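Local atomic coordinates of BexL (Amycolatopsis orientalis, PDB entry 4XRW), a protein that probably cyclises and aromatises polyketide chains as a di-domain aromatase/cyclase of the type II polyketide synthase pathway that makes BE-7585A. Residues Asp58-Gly63 with Arg68-Ala73; Ser84-Asp89 with Arg93-His98; Tyr189-Gln194 with Gly319-His324. All blocks are in the same frame, centred on the assembly; numbering follows the deposited sequence.

Interaction 1: residues Asp58-Gly63 with Arg68-Ala73; sequences DHVERG and RIRIWA
Glu61 and Arg68 cross at a slant where the hairpin of strands 54-59 and 67-73 runs into its loop. The arginine bends at chi3, which turns its guanidinium back over the neighbouring strand: NH1 lies 3.3 Å from Glu61 OE2 in a salt bridge, with the oxygen near the guanidinium plane but approached from above its own carboxylate plane. The two flat groups are inclined by 62°. One face of the same guanidinium receives Val60 CG1, 3.6 Å from NH1, while its NE turns to Glu100. Val60 and Glu61 together oppose Arg68 in a classic beta bulge; Val60 N at 2.8 Å and Glu61 N at 3.2 Å both donate to Arg68 O, from the same face of its carbonyl plane. On the sheet face of His59 and Ile69, Ile69 CG2 sits over the centre of the imidazole ring, 3.9 Å from its centroid, a CH-pi contact; His59 NE2 is bonded to Glu67. Farther along, Asp58 pairs with Arg70 through two backbone bonds. With chi1 at 73°, the Asp58 carboxylate reaches across so that OD1 comes 3.2 Å from CZ3 at the edge of the Trp72 ring, the two planes 58° apart. A water donates to OD1 and accepts a weak bond from Arg70 NE, whose side chain also bonds Asn81 through NH1. The negative oxygen at the rim of the indole is consistent with a favourable electrostatic contact with ring hydrogens, and the Arg68 carbonyl oxygen, accepting two hydrogen bonds, holds the bulge of this outermost hairpin, whose ion pair is probably weakened by its length and by solvent.

Interaction 2: residues Ser84-Asp89 with Arg93-His98; sequences SRRELD and RRISFH
Strands 84-89 and 94-98 run antiparallel at 161°, their axes 4.6 Å apart at closest approach, and pair in unbroken register from Arg85 with His98 to Asp89 with Arg94, where Arg93 joins Arg94 opposite Asp89 in a G1 beta bulge. On the face carrying Glu87, Ser96 and His98, the imidazole and carboxylate side chains cross at about a right angle. His98 NE2 donates to Glu87 OE1 over 2.8 Å; the oxygen lies in the ring plane and offers its syn lone pair. A bend at chi2 (91°) brings the carboxylate back over the partner strand, and OE1 also rests 3.6 Å from Ser96 CB. The other oxygen, OE2, has a long salt bridge with Arg85 NE. Beside them a water donates to Glu87 O and bonds Ser96 OG, bridging the strands from backbone to hydroxyl. The other face is more apolar. Ile95 CG2 packs 3.7 Å from Arg86 NH1, and the same methyl lies 4.2 Å from Leu88 CD1, the leucine and isoleucine side by side and pointing the same way. Arg86 CG also lies against Phe97 CB at 4.0 Å. The guanidinium of Arg86, buried, is satisfied by the carbonyls of Val41 and Ala42 and by a salt bridge to Glu67, so the hairpin is tied to helix 34-42 as well as to the neighbouring strand. Phe97 lies close to a bound MES molecule, which may mark a pocket on this side of the helix-grip sheet. The in-plane bond fixes the rotation of the imidazole, and the nearby carboxylate would probably raise the basicity of His98.

Interaction 3: residues Tyr189-Gln194 with Gly319-His324; sequences YDFVDQ and GFAKDH
Phe191 of helix 185-193 lays its ring against the backbone of Ala321 in the long C-terminal helix 299-326, the helix that a helix-grip fold holds within its curved sheet. The two short helical segments run at 130° to each other, with axes 9.6 Å apart at their closest, and no hydrogen bond joins them. The contact is instead carried by one aromatic side chain, whose CG stands anti to the backbone N, a torsion that carries the ring out toward helix 299-326.

CH-pi packing comes first: Ala321 CA stands over one face of the Phe191 ring, offset toward the rim, 3.8 Å from the centroid and 14° off the ring normal. The backbone carbonyl carbon of Phe320 lies over the same face, near Phe191 CZ.

Apolar side-chain contacts extend this. Ala321 CB approaches Phe191 CD1 to 3.5 Å, and Phe320 CB meets Phe191 CZ at 3.9 Å before the Phe320 ring leads away toward Leu202 and Pro203. The small alanine lets the phenyl ring settle close to the helix backbone.

The aromatic pairing is oblique. The rings of Phe191 and His324 have centroids 5.3 Å apart and planes inclined by 46°. Arg201 of helix 198-201 touches both side chains, adding a third element to the cluster, while the carbonyl of Phe191 accepts a bond from Trp198. One turn along from Ala321, the histidine meets the ring obliquely, on the same side as Ala321, its CG 3.7 Å from Phe191 CD2.

Interactions 1 and 2 belong to one seven-stranded antiparallel sheet and are joined directly, since strands 67-73 and 80-89 are neighbours; their centres lie 12 Å apart, and Ile69 N probably bonds to Ser84 O. Interaction 1 is at the sheet's edge, interaction 2 farther in, and both mix buried residues with more open ones. Interaction 3 joins two helices in the second helix-grip domain, its centre 28 Å from that of interaction 1 and 39 Å from that of interaction 2, touching neither. The chemistry follows: backbone bonds, charged pairs and waters bind the hairpins, whereas 189-194 and 319-324 meet through aromatic and apolar packing around a buried phenylalanine, with an exposed histidine at its margin.

Interaction 1: residues Asp58-Gly63 with Arg68-Ala73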
# COMPACT_ATOMS: atom_id res chain seq x y z
N ASP A 58 -5.76 3.02 8.57
CA ASP A 58 -5.92 2.62 9.99
C ASP A 58 -7.22 3.12 10.55
O ASP A 58 -8.01 3.75 9.84
CB ASP A 58 -4.72 3.05 10.85
CG ASP A 58 -4.66 4.52 11.13
OD1 ASP A 58 -5.35 5.28 10.44
OD2 ASP A 58 -3.90 4.90 12.05
N HIS A 59 -7.48 2.78 11.80
CA HIS A 59 -8.78 3.07 12.37
C HIS A 59 -8.79 4.38 13.14
O HIS A 59 -7.82 4.72 13.84
CB HIS A 59 -9.22 1.95 13.28
CG HIS A 59 -9.84 0.80 12.56
ND1 HIS A 59 -9.09 -0.14 11.88
CD2 HIS A 59 -11.13 0.43 12.41
CE1 HIS A 59 -9.90 -1.03 11.34
NE2 HIS A 59 -11.15 -0.70 11.65
N VAL A 60 -9.89 5.10 12.99
CA VAL A 60 -10.19 6.30 13.76
C VAL A 60 -11.13 5.93 14.91
O VAL A 60 -11.01 6.45 16.02
CB VAL A 60 -10.84 7.36 12.88
CG1 VAL A 60 -11.17 8.60 13.69
CG2 VAL A 60 -9.92 7.73 11.69
N GLU A 61 -12.06 5.04 14.64
CA GLU A 61 -13.08 4.60 15.59
C GLU A 61 -13.35 3.14 15.32
O GLU A 61 -13.70 2.77 14.20
CB GLU A 61 -14.36 5.42 15.40
CG GLU A 61 -14.93 6.13 16.59
CD GLU A 61 -16.11 7.02 16.18
OE1 GLU A 61 -17.19 6.46 15.89
OE2 GLU A 61 -15.93 8.27 16.09
N ARG A 62 -13.19 2.30 16.34
CA ARG A 62 -13.42 0.87 16.20
C ARG A 62 -14.75 0.50 16.84
O ARG A 62 -15.20 1.18 17.78
CB ARG A 62 -12.28 0.07 16.85
CG ARG A 62 -10.89 0.51 16.40
CD ARG A 62 -9.79 -0.20 17.17
NE ARG A 62 -8.48 0.07 16.60
CZ ARG A 62 -7.83 1.23 16.71
NH1 ARG A 62 -8.37 2.23 17.39
NH2 ARG A 62 -6.65 1.38 16.14
N GLY A 63 -15.39 -0.56 16.36
CA GLY A 63 -16.68 -0.97 16.90
C GLY A 63 -17.31 -2.13 16.16
O GLY A 63 -16.81 -2.52 15.10
N ARG A 68 -14.87 3.79 11.76
CA ARG A 68 -14.35 4.84 10.90
C ARG A 68 -12.88 4.58 10.64
O ARG A 68 -12.13 4.25 11.56
CB ARG A 68 -14.54 6.21 11.52
CG ARG A 68 -15.99 6.55 11.74
CD ARG A 68 -16.11 7.84 12.57
NE ARG A 68 -15.56 8.98 11.85
CZ ARG A 68 -14.80 9.93 12.39
NH1 ARG A 68 -14.50 9.93 13.68
NH2 ARG A 68 -14.35 10.91 11.62
N ILE A 69 -12.48 4.73 9.38
CA ILE A 69 -11.11 4.43 8.97
C ILE A 69 -10.55 5.64 8.24
O ILE A 69 -11.29 6.49 7.73
CB ILE A 69 -11.01 3.15 8.06
CG1 ILE A 69 -11.91 3.30 6.81
CG2 ILE A 69 -11.34 1.93 8.87
CD1 ILE A 69 -11.74 2.21 5.79
N ARG A 70 -9.23 5.73 8.29
CA ARG A 70 -8.45 6.74 7.61
C ARG A 70 -7.60 6.03 6.57
O ARG A 70 -6.86 5.10 6.90
CB ARG A 70 -7.56 7.55 8.57
CG ARG A 70 -6.91 8.72 7.86
CD ARG A 70 -6.10 9.64 8.76
NE ARG A 70 -6.91 10.15 9.86
CZ ARG A 70 -7.69 11.23 9.79
NH1 ARG A 70 -7.77 11.94 8.66
NH2 ARG A 70 -8.39 11.60 10.85
N ILE A 71 -7.75 6.47 5.33
CA ILE A 71 -7.14 5.85 4.17
C ILE A 71 -6.11 6.83 3.61
O ILE A 71 -6.42 8.00 3.38
CB ILE A 71 -8.17 5.54 3.09
CG1 ILE A 71 -9.24 4.57 3.60
CG2 ILE A 71 -7.50 4.97 1.87
CD1 ILE A 71 -10.59 4.80 2.95
N TRP A 72 -4.89 6.35 3.43
CA TRP A 72 -3.87 7.08 2.69
C TRP A 72 -3.67 6.40 1.32
O TRP A 72 -3.46 5.18 1.23
CB TRP A 72 -2.53 7.13 3.46
CG TRP A 72 -2.48 7.92 4.71
CD1 TRP A 72 -2.00 9.21 4.89
CD2 TRP A 72 -2.90 7.48 5.97
NE1 TRP A 72 -2.11 9.57 6.19
CE2 TRP A 72 -2.68 8.53 6.88
CE3 TRP A 72 -3.45 6.30 6.44
CZ2 TRP A 72 -2.97 8.42 8.22
CZ3 TRP A 72 -3.75 6.20 7.79
CH2 TRP A 72 -3.52 7.26 8.65
N ALA A 73 -3.70 7.20 0.26
CA ALA A 73 -3.57 6.68 -1.10
C ALA A 73 -2.84 7.64 -2.03
O ALA A 73 -2.68 8.84 -1.74
CB ALA A 73 -4.94 6.37 -1.68
O HOH W 1 -5.64 7.88 12.07

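Interaction 2: residues Ser84-Asp89 with Arg93-His98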
# COMPACT_ATOMS: atom_id res chain seq x y z
N SER A 84 -13.54 7.43 6.09
CA SER A 84 -14.68 6.68 5.62
C SER A 84 -15.32 6.00 6.82
O SER A 84 -14.63 5.47 7.72
CB SER A 84 -14.25 5.65 4.56
OG SER A 84 -15.36 4.96 3.99
N ARG A 85 -16.64 5.98 6.83
CA ARG A 85 -17.40 5.24 7.81
C ARG A 85 -17.96 4.00 7.17
O ARG A 85 -18.55 4.09 6.09
CB ARG A 85 -18.54 6.08 8.38
CG ARG A 85 -19.36 5.37 9.42
CD ARG A 85 -20.40 6.29 10.01
NE ARG A 85 -21.03 5.69 11.17
CZ ARG A 85 -20.74 6.00 12.43
NH1 ARG A 85 -19.83 6.93 12.73
NH2 ARG A 85 -21.38 5.38 13.42
N ARG A 86 -17.77 2.85 7.81
CA ARG A 86 -18.22 1.58 7.24
C ARG A 86 -19.07 0.79 8.23
O ARG A 86 -18.91 0.90 9.44
CB ARG A 86 -17.05 0.70 6.78
CG ARG A 86 -15.99 1.44 5.95
CD ARG A 86 -15.14 0.46 5.14
NE ARG A 86 -14.48 -0.50 5.99
CZ ARG A 86 -13.93 -1.64 5.58
NH1 ARG A 86 -13.95 -2.01 4.30
NH2 ARG A 86 -13.37 -2.41 6.48
N GLU A 87 -19.98 0.02 7.66
CA GLU A 87 -20.75 -0.96 8.38
C GLU A 87 -20.55 -2.31 7.73
O GLU A 87 -20.84 -2.48 6.53
CB GLU A 87 -22.24 -0.61 8.38
CG GLU A 87 -22.56 0.63 9.20
CD GLU A 87 -22.51 1.92 8.38
OE1 GLU A 87 -22.90 1.90 7.17
OE2 GLU A 87 -22.11 2.96 8.94
N LEU A 88 -20.12 -3.28 8.54
CA LEU A 88 -19.74 -4.60 8.03
C LEU A 88 -20.82 -5.65 8.35
O LEU A 88 -21.29 -5.72 9.47
CB LEU A 88 -18.41 -5.03 8.62
CG LEU A 88 -17.13 -4.47 7.97
CD1 LEU A 88 -17.07 -2.97 8.04
CD2 LEU A 88 -15.90 -5.07 8.63
N ASP A 89 -21.20 -6.47 7.38
CA ASP A 89 -22.18 -7.55 7.60
C ASP A 89 -21.60 -8.85 7.05
O ASP A 89 -21.83 -9.20 5.90
CB ASP A 89 -23.52 -7.21 6.94
CG ASP A 89 -24.63 -8.23 7.26
OD1 ASP A 89 -24.32 -9.35 7.73
OD2 ASP A 89 -25.79 -7.88 7.00
N ARG A 93 -22.03 -11.00 3.64
CA ARG A 93 -20.84 -10.60 2.88
C ARG A 93 -21.11 -9.23 2.23
O ARG A 93 -20.94 -9.07 1.03
CB ARG A 93 -20.46 -11.65 1.84
CG ARG A 93 -20.21 -13.06 2.43
CD ARG A 93 -19.72 -14.03 1.37
NE ARG A 93 -19.85 -15.43 1.78
CZ ARG A 93 -20.96 -16.16 1.65
NH1 ARG A 93 -22.06 -15.63 1.12
NH2 ARG A 93 -20.97 -17.42 2.05
N ARG A 94 -21.54 -8.27 3.05
CA ARG A 94 -21.76 -6.90 2.59
C ARG A 94 -20.97 -5.92 3.44
O ARG A 94 -20.84 -6.09 4.65
CB ARG A 94 -23.25 -6.51 2.64
CG ARG A 94 -24.15 -7.23 1.63
CD ARG A 94 -25.65 -6.93 1.85
NE ARG A 94 -26.16 -5.71 1.22
CZ ARG A 94 -26.35 -4.54 1.84
NH1 ARG A 94 -26.03 -4.39 3.13
NH2 ARG A 94 -26.85 -3.50 1.17
N ILE A 95 -20.48 -4.87 2.78
CA ILE A 95 -19.77 -3.78 3.44
C ILE A 95 -20.32 -2.47 2.88
O ILE A 95 -20.16 -2.19 1.70
CB ILE A 95 -18.26 -3.83 3.20
CG1 ILE A 95 -17.67 -5.16 3.69
CG2 ILE A 95 -17.59 -2.64 3.93
CD1 ILE A 95 -16.31 -5.39 3.24
N SER A 96 -20.98 -1.69 3.72
CA SER A 96 -21.43 -0.35 3.35
C SER A 96 -20.37 0.66 3.72
O SER A 96 -19.78 0.55 4.80
CB SER A 96 -22.73 -0.00 4.08
OG SER A 96 -23.63 -1.08 3.99
N PHE A 97 -20.11 1.62 2.86
CA PHE A 97 -19.13 2.65 3.20
C PHE A 97 -19.67 4.01 2.82
O PHE A 97 -20.52 4.12 1.94
CB PHE A 97 -17.77 2.38 2.54
CG PHE A 97 -17.83 2.22 1.04
CD1 PHE A 97 -17.61 3.30 0.21
CD2 PHE A 97 -18.08 0.97 0.46
CE1 PHE A 97 -17.65 3.17 -1.18
CE2 PHE A 97 -18.10 0.83 -0.90
CZ PHE A 97 -17.89 1.91 -1.72
N HIS A 98 -19.18 5.04 3.50
CA HIS A 98 -19.63 6.40 3.30
C HIS A 98 -18.43 7.33 3.46
O HIS A 98 -17.81 7.36 4.51
CB HIS A 98 -20.74 6.76 4.29
CG HIS A 98 -21.71 5.65 4.53
ND1 HIS A 98 -22.82 5.44 3.72
CD2 HIS A 98 -21.73 4.65 5.45
CE1 HIS A 98 -23.48 4.38 4.15
NE2 HIS A 98 -22.85 3.89 5.20
O HOH W 2 -23.43 -3.50 5.58

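Interaction 3: residues Tyr189-Gln194 with Gly319-His324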
# COMPACT_ATOMS: atom_id res chain seq x y z
N TYR A 189 13.82 6.28 14.59
CA TYR A 189 12.75 6.81 13.73
C TYR A 189 13.22 7.99 12.90
O TYR A 189 13.01 8.03 11.68
CB TYR A 189 11.55 7.23 14.58
CG TYR A 189 10.45 7.95 13.81
CD1 TYR A 189 9.42 7.23 13.20
CD2 TYR A 189 10.47 9.32 13.66
CE1 TYR A 189 8.40 7.90 12.47
CE2 TYR A 189 9.48 9.99 12.96
CZ TYR A 189 8.45 9.27 12.37
OH TYR A 189 7.48 9.95 11.68
N ASP A 190 13.80 9.02 13.55
CA ASP A 190 14.23 10.22 12.86
C ASP A 190 15.22 9.91 11.76
O ASP A 190 15.20 10.54 10.71
CB ASP A 190 14.88 11.24 13.81
CG ASP A 190 13.86 11.96 14.73
OD1 ASP A 190 12.63 11.93 14.48
OD2 ASP A 190 14.32 12.59 15.70
N PHE A 191 16.12 8.96 11.99
CA PHE A 191 17.08 8.60 10.94
C PHE A 191 16.37 8.08 9.67
O PHE A 191 16.78 8.41 8.56
CB PHE A 191 18.06 7.53 11.47
CG PHE A 191 19.11 7.13 10.48
CD1 PHE A 191 18.89 6.12 9.54
CD2 PHE A 191 20.35 7.76 10.48
CE1 PHE A 191 19.85 5.77 8.64
CE2 PHE A 191 21.32 7.41 9.58
CZ PHE A 191 21.09 6.40 8.66
N VAL A 192 15.35 7.26 9.85
CA VAL A 192 14.62 6.70 8.68
C VAL A 192 13.60 7.71 8.09
O VAL A 192 13.38 7.75 6.88
CB VAL A 192 13.91 5.39 9.07
CG1 VAL A 192 13.27 4.80 7.91
CG2 VAL A 192 14.94 4.38 9.67
N ASP A 193 13.00 8.53 8.94
CA ASP A 193 12.05 9.56 8.51
C ASP A 193 12.73 10.63 7.66
O ASP A 193 12.22 11.05 6.61
CB ASP A 193 11.40 10.20 9.74
CG ASP A 193 10.35 11.26 9.39
OD1 ASP A 193 9.47 11.01 8.54
OD2 ASP A 193 10.42 12.34 10.01
N GLN A 194 13.89 11.10 8.11
CA GLN A 194 14.58 12.19 7.45
C GLN A 194 15.40 11.71 6.27
O GLN A 194 16.66 11.75 6.24
CB GLN A 194 15.44 12.95 8.49
CG GLN A 194 14.59 13.53 9.58
CD GLN A 194 15.37 14.24 10.68
OE1 GLN A 194 16.48 14.71 10.46
NE2 GLN A 194 14.77 14.33 11.85
N GLY A 319 21.63 -0.90 10.14
CA GLY A 319 22.98 -0.82 10.71
C GLY A 319 23.48 0.60 10.85
O GLY A 319 24.06 0.98 11.89
N PHE A 320 23.26 1.42 9.82
CA PHE A 320 23.63 2.83 9.87
C PHE A 320 22.73 3.61 10.79
O PHE A 320 23.19 4.55 11.43
CB PHE A 320 23.67 3.44 8.46
CG PHE A 320 24.83 2.93 7.63
CD1 PHE A 320 26.15 3.15 8.03
CD2 PHE A 320 24.59 2.23 6.46
CE1 PHE A 320 27.21 2.63 7.28
CE2 PHE A 320 25.64 1.71 5.70
CZ PHE A 320 26.95 1.92 6.11
N ALA A 321 21.46 3.22 10.91
CA ALA A 321 20.59 3.83 11.89
C ALA A 321 21.08 3.54 13.32
O ALA A 321 21.07 4.44 14.16
CB ALA A 321 19.15 3.34 11.72
N LYS A 322 21.48 2.30 13.56
CA LYS A 322 22.06 1.90 14.85
C LYS A 322 23.29 2.74 15.15
O LYS A 322 23.40 3.35 16.24
CB LYS A 322 22.40 0.42 14.84
CG LYS A 322 22.92 -0.13 16.17
CD LYS A 322 23.17 -1.62 16.04
CE LYS A 322 24.06 -2.11 17.15
NZ LYS A 322 23.36 -2.06 18.41
N ASP A 323 24.21 2.79 14.19
CA ASP A 323 25.47 3.52 14.39
C ASP A 323 25.19 4.99 14.72
O ASP A 323 25.84 5.59 15.55
CB ASP A 323 26.35 3.44 13.14
CG ASP A 323 27.05 2.10 12.95
OD1 ASP A 323 27.02 1.22 13.84
OD2 ASP A 323 27.67 1.94 11.86
N HIS A 324 24.22 5.57 14.02
CA HIS A 324 23.90 6.97 14.19
C HIS A 324 23.24 7.27 15.54
O HIS A 324 23.60 8.22 16.22
CB HIS A 324 22.98 7.43 13.05
CG HIS A 324 22.63 8.88 13.11
ND1 HIS A 324 21.48 9.35 13.71
CD2 HIS A 324 23.31 9.97 12.69
CE1 HIS A 324 21.46 10.66 13.64
NE2 HIS A 324 22.56 11.06 13.03